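Local coordinates for protein probable oxidoreductase (Pseudomonas aeruginosa, PDB 4B7X) that binds NADP and probably acts as an NADP-dependent oxidoreductase of the medium-chain dehydrogenase/reductase family, at residues Tyr11-Arg16 against Arg23-Phe28; Pro52-Trp57 against Glu72-Leu77; Arg16-Pro21 against Asn254-Val259; Asn45-Leu50 against Pro122-Leu127. One frame throughout, in Å; residues are numbered along the deposited sequence.

Contact 1: residues Tyr11-Arg16 against Arg23-Phe28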
# COMPACT_ATOMS: atom_id res chain seq x y z
N TYR H 11 -23.76 -11.84 26.86
CA TYR H 11 -23.33 -12.84 25.90
C TYR H 11 -21.85 -13.09 26.07
O TYR H 11 -21.04 -12.15 26.06
CB TYR H 11 -23.66 -12.43 24.46
CG TYR H 11 -25.03 -12.87 23.98
CD1 TYR H 11 -25.31 -14.22 23.76
CD2 TYR H 11 -26.05 -11.94 23.72
CE1 TYR H 11 -26.56 -14.63 23.32
CE2 TYR H 11 -27.30 -12.35 23.27
CZ TYR H 11 -27.54 -13.70 23.08
OH TYR H 11 -28.77 -14.12 22.63
N GLN H 12 -21.50 -14.36 26.27
CA GLN H 12 -20.12 -14.79 26.44
C GLN H 12 -19.64 -15.49 25.18
O GLN H 12 -20.43 -16.12 24.47
CB GLN H 12 -20.02 -15.77 27.61
CG GLN H 12 -20.00 -15.14 29.00
CD GLN H 12 -19.70 -16.15 30.10
OE1 GLN H 12 -19.54 -17.35 29.86
NE2 GLN H 12 -19.60 -15.66 31.33
N LEU H 13 -18.34 -15.41 24.92
CA LEU H 13 -17.73 -16.21 23.86
C LEU H 13 -17.63 -17.65 24.36
O LEU H 13 -16.97 -17.91 25.37
CB LEU H 13 -16.34 -15.69 23.49
CG LEU H 13 -15.95 -15.64 22.00
CD1 LEU H 13 -14.44 -15.49 21.82
CD2 LEU H 13 -16.46 -16.83 21.21
N ALA H 14 -18.28 -18.57 23.66
CA ALA H 14 -18.26 -19.99 24.00
C ALA H 14 -17.20 -20.75 23.19
O ALA H 14 -16.45 -21.57 23.74
CB ALA H 14 -19.63 -20.62 23.79
N GLN H 15 -17.14 -20.47 21.89
CA GLN H 15 -16.18 -21.11 20.99
C GLN H 15 -15.76 -20.17 19.87
O GLN H 15 -16.57 -19.39 19.35
CB GLN H 15 -16.76 -22.40 20.41
CG GLN H 15 -18.00 -22.21 19.54
CD GLN H 15 -18.76 -23.50 19.32
OE1 GLN H 15 -18.81 -24.01 18.20
NE2 GLN H 15 -19.37 -24.02 20.38
N ARG H 16 -14.48 -20.26 19.49
CA ARG H 16 -13.97 -19.60 18.30
C ARG H 16 -14.65 -20.22 17.08
O ARG H 16 -14.56 -21.43 16.87
CB ARG H 16 -12.46 -19.78 18.19
CG ARG H 16 -11.69 -19.61 19.49
CD ARG H 16 -11.52 -18.15 19.84
NE ARG H 16 -10.62 -17.96 20.98
CZ ARG H 16 -10.38 -16.78 21.54
NH1 ARG H 16 -10.96 -15.68 21.06
NH2 ARG H 16 -9.55 -16.69 22.57
N ARG H 23 -25.32 -19.52 15.95
CA ARG H 23 -25.61 -19.84 17.34
C ARG H 23 -24.57 -20.82 17.90
O ARG H 23 -23.72 -21.33 17.16
CB ARG H 23 -27.04 -20.35 17.50
CG ARG H 23 -27.70 -20.05 18.84
CD ARG H 23 -27.58 -18.57 19.22
NE ARG H 23 -28.27 -18.26 20.47
CZ ARG H 23 -27.76 -18.45 21.69
NH1 ARG H 23 -26.55 -18.96 21.86
NH2 ARG H 23 -28.48 -18.12 22.76
N ASP H 24 -24.62 -21.06 19.21
CA ASP H 24 -23.63 -21.91 19.87
C ASP H 24 -22.23 -21.31 19.84
O ASP H 24 -21.32 -21.84 20.47
CB ASP H 24 -23.64 -23.34 19.29
CG ASP H 24 -24.98 -24.06 19.46
OD1 ASP H 24 -25.95 -23.44 19.96
OD2 ASP H 24 -25.05 -25.25 19.10
N THR H 25 -22.04 -20.22 19.10
CA THR H 25 -20.80 -19.45 19.17
C THR H 25 -20.81 -18.66 20.48
O THR H 25 -19.79 -18.53 21.14
CB THR H 25 -20.62 -18.51 17.96
OG1 THR H 25 -20.78 -19.25 16.74
CG2 THR H 25 -19.24 -17.87 17.96
N PHE H 26 -21.99 -18.17 20.85
CA PHE H 26 -22.17 -17.42 22.09
C PHE H 26 -22.94 -18.20 23.15
O PHE H 26 -23.75 -19.08 22.84
CB PHE H 26 -22.91 -16.11 21.82
CG PHE H 26 -22.31 -15.29 20.73
CD1 PHE H 26 -21.13 -14.59 20.94
CD2 PHE H 26 -22.93 -15.22 19.49
CE1 PHE H 26 -20.58 -13.82 19.93
CE2 PHE H 26 -22.38 -14.46 18.47
CZ PHE H 26 -21.21 -13.76 18.69
N SER H 27 -22.69 -17.85 24.41
CA SER H 27 -23.45 -18.37 25.53
C SER H 27 -24.15 -17.23 26.26
O SER H 27 -23.50 -16.31 26.76
CB SER H 27 -22.54 -19.15 26.48
OG SER H 27 -23.24 -19.51 27.66
N PHE H 28 -25.48 -17.29 26.29
CA PHE H 28 -26.30 -16.31 27.01
C PHE H 28 -26.33 -16.68 28.50
O PHE H 28 -26.79 -17.75 28.87
CB PHE H 28 -27.70 -16.26 26.40
CG PHE H 28 -28.43 -14.97 26.67
CD1 PHE H 28 -27.79 -13.74 26.54
CD2 PHE H 28 -29.78 -14.98 27.02
CE1 PHE H 28 -28.47 -12.56 26.78
CE2 PHE H 28 -30.46 -13.80 27.26
CZ PHE H 28 -29.81 -12.58 27.14

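Contact 2: residues Pro52-Trp57 against Glu72-Leu77. With NAP (NADP nicotinamide-adenine-dinucleotide phosphate), chain T.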
# COMPACT_ATOMS: atom_id res chain seq x y z
N PRO H 52 -18.45 -4.79 12.14
CA PRO H 52 -17.79 -5.88 11.42
C PRO H 52 -16.53 -6.35 12.15
O PRO H 52 -16.18 -7.52 12.09
CB PRO H 52 -17.42 -5.24 10.07
CG PRO H 52 -18.42 -4.13 9.90
CD PRO H 52 -18.65 -3.60 11.28
N ALA H 53 -15.86 -5.43 12.84
CA ALA H 53 -14.65 -5.77 13.60
C ALA H 53 -14.89 -6.87 14.64
O ALA H 53 -13.92 -7.47 15.13
CB ALA H 53 -14.08 -4.51 14.26
N MET H 54 -16.15 -7.13 14.97
CA MET H 54 -16.52 -8.14 15.97
C MET H 54 -16.07 -9.53 15.56
O MET H 54 -15.57 -10.29 16.40
CB MET H 54 -18.03 -8.14 16.23
CG MET H 54 -18.47 -7.16 17.30
SD MET H 54 -20.25 -6.92 17.35
CE MET H 54 -20.44 -6.05 18.91
N ARG H 55 -16.23 -9.85 14.28
CA ARG H 55 -15.76 -11.13 13.77
C ARG H 55 -14.29 -11.37 14.07
O ARG H 55 -13.90 -12.48 14.43
CB ARG H 55 -16.04 -11.26 12.28
CG ARG H 55 -17.14 -12.25 11.97
CD ARG H 55 -16.60 -13.64 11.65
NE ARG H 55 -15.53 -14.08 12.54
CZ ARG H 55 -14.90 -15.25 12.44
NH1 ARG H 55 -15.23 -16.12 11.49
NH2 ARG H 55 -13.93 -15.54 13.31
N GLY H 56 -13.48 -10.32 13.95
CA GLY H 56 -12.06 -10.39 14.26
C GLY H 56 -11.82 -10.61 15.74
O GLY H 56 -10.86 -11.29 16.14
N TRP H 57 -12.70 -10.05 16.56
CA TRP H 57 -12.60 -10.19 18.01
C TRP H 57 -12.88 -11.59 18.50
O TRP H 57 -12.42 -11.97 19.57
CB TRP H 57 -13.51 -9.19 18.71
CG TRP H 57 -13.22 -7.75 18.36
CD1 TRP H 57 -12.03 -7.22 17.84
CD2 TRP H 57 -14.11 -6.60 18.52
NE1 TRP H 57 -12.14 -5.86 17.66
CE2 TRP H 57 -13.36 -5.42 18.04
CE3 TRP H 57 -15.41 -6.42 18.97
CZ2 TRP H 57 -13.91 -4.15 18.04
CZ3 TRP H 57 -15.96 -5.13 18.97
CH2 TRP H 57 -15.22 -4.02 18.51
N GLU H 72 -15.31 -15.05 28.40
CA GLU H 72 -15.43 -13.63 28.72
C GLU H 72 -16.66 -13.04 28.03
O GLU H 72 -17.19 -13.63 27.11
CB GLU H 72 -14.15 -12.87 28.35
CG GLU H 72 -12.93 -13.28 29.17
CD GLU H 72 -13.04 -12.91 30.65
OE1 GLU H 72 -13.52 -11.80 30.96
OE2 GLU H 72 -12.64 -13.74 31.50
N VAL H 73 -17.12 -11.89 28.51
CA VAL H 73 -18.23 -11.19 27.88
C VAL H 73 -17.78 -10.75 26.50
O VAL H 73 -16.63 -10.36 26.32
CB VAL H 73 -18.62 -9.96 28.72
CG1 VAL H 73 -19.80 -9.21 28.09
CG2 VAL H 73 -18.95 -10.38 30.15
N MET H 74 -18.67 -10.82 25.51
CA MET H 74 -18.32 -10.43 24.14
C MET H 74 -17.98 -8.94 24.07
O MET H 74 -18.65 -8.12 24.68
CB MET H 74 -19.46 -10.79 23.18
CG MET H 74 -19.26 -10.31 21.74
SD MET H 74 -17.79 -10.97 20.92
CE MET H 74 -18.13 -10.48 19.23
N ARG H 75 -16.91 -8.61 23.35
CA ARG H 75 -16.49 -7.23 23.21
C ARG H 75 -17.51 -6.40 22.42
O ARG H 75 -18.03 -6.86 21.39
CB ARG H 75 -15.12 -7.18 22.50
CG ARG H 75 -14.55 -5.78 22.35
CD ARG H 75 -13.07 -5.76 22.01
NE ARG H 75 -12.63 -4.38 21.88
CZ ARG H 75 -12.18 -3.63 22.89
NH1 ARG H 75 -12.08 -4.14 24.11
NH2 ARG H 75 -11.81 -2.37 22.66
N ALA H 76 -17.80 -5.20 22.91
CA ALA H 76 -18.72 -4.30 22.23
C ALA H 76 -18.57 -2.86 22.68
O ALA H 76 -18.50 -2.57 23.87
CB ALA H 76 -20.16 -4.76 22.41
N LEU H 77 -18.51 -1.97 21.70
CA LEU H 77 -18.57 -0.54 22.00
C LEU H 77 -20.04 -0.20 22.27
O LEU H 77 -20.94 -0.83 21.73
CB LEU H 77 -18.05 0.27 20.82
CG LEU H 77 -16.55 0.15 20.52
CD1 LEU H 77 -16.27 0.67 19.12
CD2 LEU H 77 -15.73 0.89 21.57
PA NAP T . -21.33 -1.21 7.34
O1A NAP T . -22.34 -0.07 7.85
O2A NAP T . -20.64 -0.78 6.10
O5B NAP T . -22.12 -2.59 7.19
C5B NAP T . -21.46 -3.65 6.49
C4B NAP T . -21.68 -3.53 4.97
O4B NAP T . -20.67 -4.31 4.30
C3B NAP T . -23.00 -4.23 4.57
O3B NAP T . -24.10 -3.29 4.65
C2B NAP T . -22.74 -4.62 3.12
O2B NAP T . -23.11 -3.52 2.31
C1B NAP T . -21.22 -4.70 3.01
N9A NAP T . -20.79 -6.07 2.72
C8A NAP T . -20.84 -7.11 3.55
N7A NAP T . -20.34 -8.19 2.94
C5A NAP T . -19.96 -7.82 1.72
C6A NAP T . -19.38 -8.49 0.66
N6A NAP T . -19.10 -9.78 0.76
N1A NAP T . -19.12 -7.82 -0.47
C2A NAP T . -19.39 -6.52 -0.58
N3A NAP T . -19.94 -5.84 0.42
C4A NAP T . -20.24 -6.47 1.58
O3 NAP T . -20.25 -1.45 8.51
PN NAP T . -19.23 -0.27 8.90
O1N NAP T . -19.33 -0.13 10.37
O2N NAP T . -19.42 0.94 8.06
O5D NAP T . -17.88 -1.03 8.52
C5D NAP T . -17.31 -0.89 7.23
C4D NAP T . -15.84 -1.36 7.19
O4D NAP T . -14.97 -0.51 8.00
C3D NAP T . -15.67 -2.78 7.71
O3D NAP T . -14.71 -3.38 6.88
C2D NAP T . -15.09 -2.59 9.12
O2D NAP T . -14.28 -3.73 9.50
C1D NAP T . -14.19 -1.39 8.88
N1N NAP T . -13.83 -0.60 10.07
C2N NAP T . -12.48 -0.31 10.23
C3N NAP T . -12.03 0.44 11.31
C7N NAP T . -10.53 0.73 11.41
O7N NAP T . -10.10 1.48 12.28
N7N NAP T . -9.77 0.18 10.46
C4N NAP T . -12.97 0.91 12.24
C5N NAP T . -14.33 0.62 12.08
C6N NAP T . -14.78 -0.13 11.00
P2B NAP T . -23.86 -3.77 0.91
O1X NAP T . -23.05 -4.95 0.17
O2X NAP T . -25.31 -4.36 1.30
O3X NAP T . -23.95 -2.51 0.16

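Contact 3: residues Arg16-Pro21 against Asn254-Val259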
# COMPACT_ATOMS: atom_id res chain seq x y z
N ARG H 16 -14.48 -20.26 19.49
CA ARG H 16 -13.97 -19.60 18.30
C ARG H 16 -14.65 -20.22 17.08
O ARG H 16 -14.56 -21.43 16.87
CB ARG H 16 -12.46 -19.78 18.19
CG ARG H 16 -11.69 -19.61 19.49
CD ARG H 16 -11.52 -18.15 19.84
NE ARG H 16 -10.62 -17.96 20.98
CZ ARG H 16 -10.38 -16.78 21.54
NH1 ARG H 16 -10.96 -15.68 21.06
NH2 ARG H 16 -9.55 -16.69 22.57
N PRO H 17 -15.34 -19.39 16.26
CA PRO H 17 -16.13 -19.91 15.14
C PRO H 17 -15.27 -20.17 13.90
O PRO H 17 -14.14 -19.68 13.82
CB PRO H 17 -17.12 -18.78 14.87
CG PRO H 17 -16.41 -17.54 15.29
CD PRO H 17 -15.38 -17.92 16.32
N SER H 18 -15.82 -20.93 12.95
CA SER H 18 -15.12 -21.28 11.71
C SER H 18 -15.32 -20.21 10.63
O SER H 18 -14.43 -19.38 10.39
CB SER H 18 -15.56 -22.66 11.21
OG SER H 18 -14.88 -23.01 10.01
N GLY H 19 -16.47 -20.25 9.97
CA GLY H 19 -16.78 -19.29 8.91
C GLY H 19 -17.69 -18.19 9.42
O GLY H 19 -17.27 -17.37 10.24
N LEU H 20 -18.92 -18.18 8.93
CA LEU H 20 -19.95 -17.31 9.48
C LEU H 20 -20.26 -17.80 10.89
O LEU H 20 -20.39 -19.01 11.11
CB LEU H 20 -21.21 -17.33 8.60
CG LEU H 20 -22.15 -16.13 8.66
CD1 LEU H 20 -21.55 -14.91 7.97
CD2 LEU H 20 -23.49 -16.48 8.03
N PRO H 21 -20.32 -16.88 11.88
CA PRO H 21 -20.55 -17.30 13.25
C PRO H 21 -22.03 -17.26 13.65
O PRO H 21 -22.60 -16.18 13.84
CB PRO H 21 -19.74 -16.27 14.06
CG PRO H 21 -19.56 -15.09 13.15
CD PRO H 21 -20.08 -15.43 11.79
N ASN H 254 -15.33 -13.61 7.12
CA ASN H 254 -15.93 -14.91 7.41
C ASN H 254 -15.33 -16.05 6.57
O ASN H 254 -15.95 -17.11 6.40
CB ASN H 254 -17.45 -14.82 7.28
CG ASN H 254 -18.07 -13.93 8.34
OD1 ASN H 254 -18.01 -14.26 9.53
ND2 ASN H 254 -18.64 -12.81 7.93
N ASN H 255 -14.12 -15.83 6.07
CA ASN H 255 -13.42 -16.82 5.26
C ASN H 255 -12.90 -18.01 6.06
O ASN H 255 -12.16 -17.85 7.04
CB ASN H 255 -12.27 -16.17 4.48
CG ASN H 255 -12.73 -15.42 3.23
OD1 ASN H 255 -13.92 -15.15 3.05
ND2 ASN H 255 -11.77 -15.07 2.37
N LYS H 256 -13.32 -19.20 5.63
CA LYS H 256 -12.70 -20.46 6.06
C LYS H 256 -11.39 -20.58 5.30
O LYS H 256 -10.38 -21.06 5.83
CB LYS H 256 -13.61 -21.64 5.70
CG LYS H 256 -15.05 -21.52 6.18
CD LYS H 256 -16.01 -22.37 5.36
CE LYS H 256 -16.32 -21.76 4.00
NZ LYS H 256 -17.02 -20.45 4.08
N GLU H 257 -11.42 -20.10 4.06
CA GLU H 257 -10.29 -20.10 3.15
C GLU H 257 -9.37 -18.89 3.35
O GLU H 257 -9.64 -18.02 4.19
CB GLU H 257 -10.81 -20.15 1.70
CG GLU H 257 -11.47 -18.86 1.19
CD GLU H 257 -12.93 -18.67 1.59
OE1 GLU H 257 -13.46 -19.45 2.42
OE2 GLU H 257 -13.57 -17.73 1.07
N ALA H 258 -8.28 -18.84 2.58
CA ALA H 258 -7.33 -17.74 2.64
C ALA H 258 -7.91 -16.43 2.09
O ALA H 258 -8.79 -16.43 1.22
CB ALA H 258 -6.04 -18.10 1.90
N VAL H 259 -7.39 -15.32 2.61
CA VAL H 259 -7.73 -13.98 2.11
C VAL H 259 -7.48 -13.90 0.59
O VAL H 259 -6.52 -14.48 0.07
CB VAL H 259 -6.95 -12.89 2.87
CG1 VAL H 259 -7.31 -11.50 2.37
CG2 VAL H 259 -7.23 -13.00 4.37

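Contact 4: residues Asn45-Leu50 against Pro122-Leu127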
# COMPACT_ATOMS: atom_id res chain seq x y z
N ASN H 45 -25.90 0.05 30.32
CA ASN H 45 -25.81 0.04 28.86
C ASN H 45 -27.17 0.31 28.20
O ASN H 45 -28.16 -0.34 28.53
CB ASN H 45 -25.23 -1.30 28.36
CG ASN H 45 -23.84 -1.60 28.92
OD1 ASN H 45 -23.15 -0.73 29.46
ND2 ASN H 45 -23.42 -2.84 28.77
N GLU H 46 -27.20 1.25 27.26
CA GLU H 46 -28.43 1.66 26.57
C GLU H 46 -28.42 1.24 25.10
O GLU H 46 -29.33 0.55 24.64
CB GLU H 46 -28.62 3.18 26.68
CG GLU H 46 -28.66 3.74 28.10
CD GLU H 46 -30.06 3.84 28.69
OE1 GLU H 46 -30.85 2.88 28.54
OE2 GLU H 46 -30.36 4.89 29.31
N TYR H 47 -27.38 1.65 24.36
CA TYR H 47 -27.22 1.27 22.96
C TYR H 47 -25.85 0.66 22.68
O TYR H 47 -24.82 1.22 23.08
CB TYR H 47 -27.42 2.48 22.04
CG TYR H 47 -28.81 3.07 22.06
CD1 TYR H 47 -29.82 2.55 21.24
CD2 TYR H 47 -29.12 4.15 22.87
CE1 TYR H 47 -31.09 3.09 21.25
CE2 TYR H 47 -30.39 4.70 22.89
CZ TYR H 47 -31.37 4.17 22.07
OH TYR H 47 -32.63 4.71 22.09
N LEU H 48 -25.85 -0.48 21.99
CA LEU H 48 -24.61 -1.16 21.62
C LEU H 48 -24.30 -1.01 20.13
O LEU H 48 -25.19 -1.06 19.26
CB LEU H 48 -24.69 -2.64 21.98
CG LEU H 48 -24.74 -3.07 23.45
CD1 LEU H 48 -24.64 -4.58 23.50
CD2 LEU H 48 -23.65 -2.42 24.28
N SER H 49 -23.02 -0.85 19.84
CA SER H 49 -22.56 -0.80 18.47
C SER H 49 -22.35 -2.22 17.95
O SER H 49 -21.64 -3.00 18.56
CB SER H 49 -21.25 -0.02 18.41
OG SER H 49 -20.75 0.04 17.10
N LEU H 50 -22.99 -2.56 16.84
CA LEU H 50 -22.66 -3.80 16.15
C LEU H 50 -21.73 -3.48 14.97
O LEU H 50 -22.08 -2.71 14.07
CB LEU H 50 -23.93 -4.52 15.70
CG LEU H 50 -24.64 -5.49 16.66
CD1 LEU H 50 -24.66 -5.04 18.12
CD2 LEU H 50 -26.05 -5.74 16.18
N PRO H 122 -29.16 12.42 19.49
CA PRO H 122 -29.69 11.16 20.04
C PRO H 122 -28.58 10.15 20.37
O PRO H 122 -27.60 10.04 19.62
CB PRO H 122 -30.60 10.63 18.93
CG PRO H 122 -30.17 11.34 17.69
CD PRO H 122 -29.61 12.66 18.10
N LEU H 123 -28.73 9.42 21.48
CA LEU H 123 -27.72 8.45 21.92
C LEU H 123 -27.13 7.54 20.83
O LEU H 123 -25.92 7.38 20.78
CB LEU H 123 -28.24 7.61 23.09
CG LEU H 123 -28.26 8.24 24.48
CD1 LEU H 123 -28.47 7.15 25.52
CD2 LEU H 123 -26.99 9.02 24.79
N PRO H 124 -27.97 6.96 19.95
CA PRO H 124 -27.39 6.03 18.97
C PRO H 124 -26.44 6.70 17.98
O PRO H 124 -25.59 6.03 17.38
CB PRO H 124 -28.63 5.46 18.25
CG PRO H 124 -29.77 5.68 19.20
CD PRO H 124 -29.45 6.99 19.86
N ARG H 125 -26.57 8.02 17.84
CA ARG H 125 -25.69 8.82 17.00
C ARG H 125 -24.24 8.82 17.54
O ARG H 125 -23.27 8.97 16.78
CB ARG H 125 -26.23 10.26 16.90
CG ARG H 125 -25.39 11.21 16.07
CD ARG H 125 -25.94 11.55 14.69
NE ARG H 125 -27.03 10.70 14.21
CZ ARG H 125 -28.29 11.12 14.03
NH1 ARG H 125 -28.61 12.39 14.30
NH2 ARG H 125 -29.22 10.28 13.59
N TYR H 126 -24.10 8.64 18.85
CA TYR H 126 -22.78 8.60 19.47
C TYR H 126 -22.10 7.26 19.22
O TYR H 126 -21.07 6.94 19.81
CB TYR H 126 -22.85 8.95 20.97
CG TYR H 126 -23.12 10.42 21.21
CD1 TYR H 126 -22.18 11.39 20.85
CD2 TYR H 126 -24.32 10.84 21.76
CE1 TYR H 126 -22.42 12.74 21.07
CE2 TYR H 126 -24.58 12.19 21.98
CZ TYR H 126 -23.63 13.13 21.62
OH TYR H 126 -23.87 14.47 21.82
N LEU H 127 -22.71 6.47 18.34
CA LEU H 127 -22.10 5.23 17.88
C LEU H 127 -21.84 5.29 16.38
O LEU H 127 -21.15 4.44 15.86
CB LEU H 127 -22.97 4.03 18.23
CG LEU H 127 -23.31 3.81 19.71
CD1 LEU H 127 -24.32 2.68 19.85
CD2 LEU H 127 -22.07 3.52 20.54
O HOH W 1 -19.57 2.86 17.33

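Contact 1: residues Tyr11-Arg16 against Arg23-Phe28
Y11 and F28 are a non-hydrogen-bonded pair on two antiparallel strands, with their rings on the same face of the sheet. CD1 of F28 sits over the centre of the Y11 ring, 3.5 Å from CZ of Y11. The two planes are inclined by 33° and the ring centroids lie 4.4 Å apart. CG of F28 is anti to the backbone N (chi1 -157°), which carries its ring across the tyrosine. F26 meets the same tyrosine with its CB, 3.6 Å from CD1 of Y11, and the two side chains cross at about a right angle. NH2 of R23 comes near the plane of the Y11 ring, 4.0 Å from OH of Y11. The guanidinium is turned 77° from that plane, and CE1 of Y11 lies over one of its faces, toward the rim. The tyrosine hydroxyl is hydrogen-bonded to the backbone O of E314.

The backbone pairing is that of a beta hairpin. Q12 and S27 form the hydrogen-bonded pair: N of Q12 reaches O of S27 at 2.8 Å, and N of S27 reaches O of Q12 at 2.8 Å. Past the strands, O of T25 takes N of A14 at 2.9 Å and, weakly, N of Q15. The side chains of Q12 and S27 lie on the sheet face away from Y11 and F28.

The hairpin joins strands 7-13 and 26-32 in the N-terminal, GroES-like part of the chain. F26 meets F316 edge-to-face, and Y11 and F26 both touch P317 of helix 316-320. Strand 7-13 also has backbone hydrogen bonds to G71, E72 and M74, and Y11 to V102.

Contact 2: residues Pro52-Trp57 against Glu72-Leu77
The indole of W57 is covered on both faces. Over one lies CD of R75, 3.9 Å from the centroid of the six-membered ring and 16° off its normal, a CH-pi contact. The opposite face is closed by its own helix, with O of A53 and CA of M54 toward the rim. NE1 of W57 makes a weak hydrogen bond to OH of Y64. The guanidinium of R75 turns an edge to the indole, with CE2 of W57 near its plane, and the two planes are 85° apart. With chi1 at -177° and no bend before NE, R75 runs straight across the ring. CG of R75 lies 3.5 Å from CE3 of W57.

Two methionines continue the packing. CE of M74 touches CB of M54 at 3.8 Å. CE of M54 meets CB of A76 at 3.7 Å and also touches O of R75.

P52, close to helix 53-57, has its CG 3.4 Å from O5D of the bound NADP. Segment 52-57 thus joins the cofactor site to the loop before strand 77-85. With no hydrogen bond between the segments, the contact rests on the fit of methyl groups, the indole and the aliphatic part of R75. The charge of R75 adds at most a weak attraction.

Contact 3: residues Arg16-Pro21 against Asn254-Val259
G19 and N254 bring the two loop backbones together, with CA atoms 4.7 Å apart and no regular strand or helix on either side. This is an interdomain contact of the medium-chain dehydrogenase/reductase fold. The turn 16-21 belongs to the GroES-like part, and 254-259 to the Rossmann-type nucleotide-binding part.

The side chain of N254 points into the turn. CD1 of L20 lies against its amide carbon, 3.6 Å from CG of N254, and the two side chains cross at a slant. A chi1 of -156° brings the leucine methyl there. P21 crosses N254 at about a right angle with its ring.

The surroundings join both domains. R55 of helix 53-57 gives a weak hydrogen bond to O of G19. Its side chain packs on P21 and lies next to N254. F324 of helix 322-325 packs against L20 and N254. The side chain of N254 is about 7 Å from the bound NADP, so the contact borders the cofactor cleft. G19 is buried here. On its side of the contact, K256 sets CG near OG of S18 and 3.9 Å from CA of G19.

Contact 4: residues Asn45-Leu50 against Pro122-Leu127
The Y47 ring carries a proline on its face: CG of P124 stands 3.5 Å from the ring centroid and only 11° off the normal. This is a CH-pi contact over the centre of the ring. L123 crosses the same tyrosine at about a right angle, with CB 3.6 Å from CD2 of Y47. CG of Y47 is anti to the carbonyl carbon (chi1 -65°), and the ring reaches across to both residues.

L127 packs against the backbone of the strand. Its CD1 is 3.8 Å from CB of Y47 and 3.6 Å from O of Y47. It also touches C of L48 and N of S49. No direct hydrogen bond joins the two segments, but one water does. It donates to OG of S49 at 3.1 Å and to O of L127 at 2.7 Å. OG of S49 is also hydrogen-bonded to D51 and K331, so three partners surround this buried hydroxyl.

Segment 123-127 is a short 3-10 turn, with backbone hydrogen bonds from R125, Y126 and L127 to the residues three before them. It covers strand 41-49 ahead of helix 132-145, and L123 and L127 also pack on V79. E46 and Y47 both face V79 of the neighbouring antiparallel strand 77-85. This is a classic beta bulge, here in the sheet of the GroES-like part of the fold.

From the N terminus, contact 1 closes first, as a hairpin between strands 7-13 and 26-32. Segment 16-21 lies in its turn and opens contact 3, so contacts 1 and 3 cross. They share R16 and touch through T25 and P17. Contact 3 then spans 232 residues. Contact 4 lies within that span and itself encloses contact 2. Contact 1 meets contact 2 through strand 7-13 and segment 72-77, probably by backbone hydrogen bonds. Contacts 2 and 3 meet through R55, and contacts 2 and 4 through L77 and S49. Contacts 1, 2 and 4 tie the hairpin, helix 53-57, strand 41-49 and the 3-10 segment together. Contact 3 joins the GroES-like part to the nucleotide-binding part.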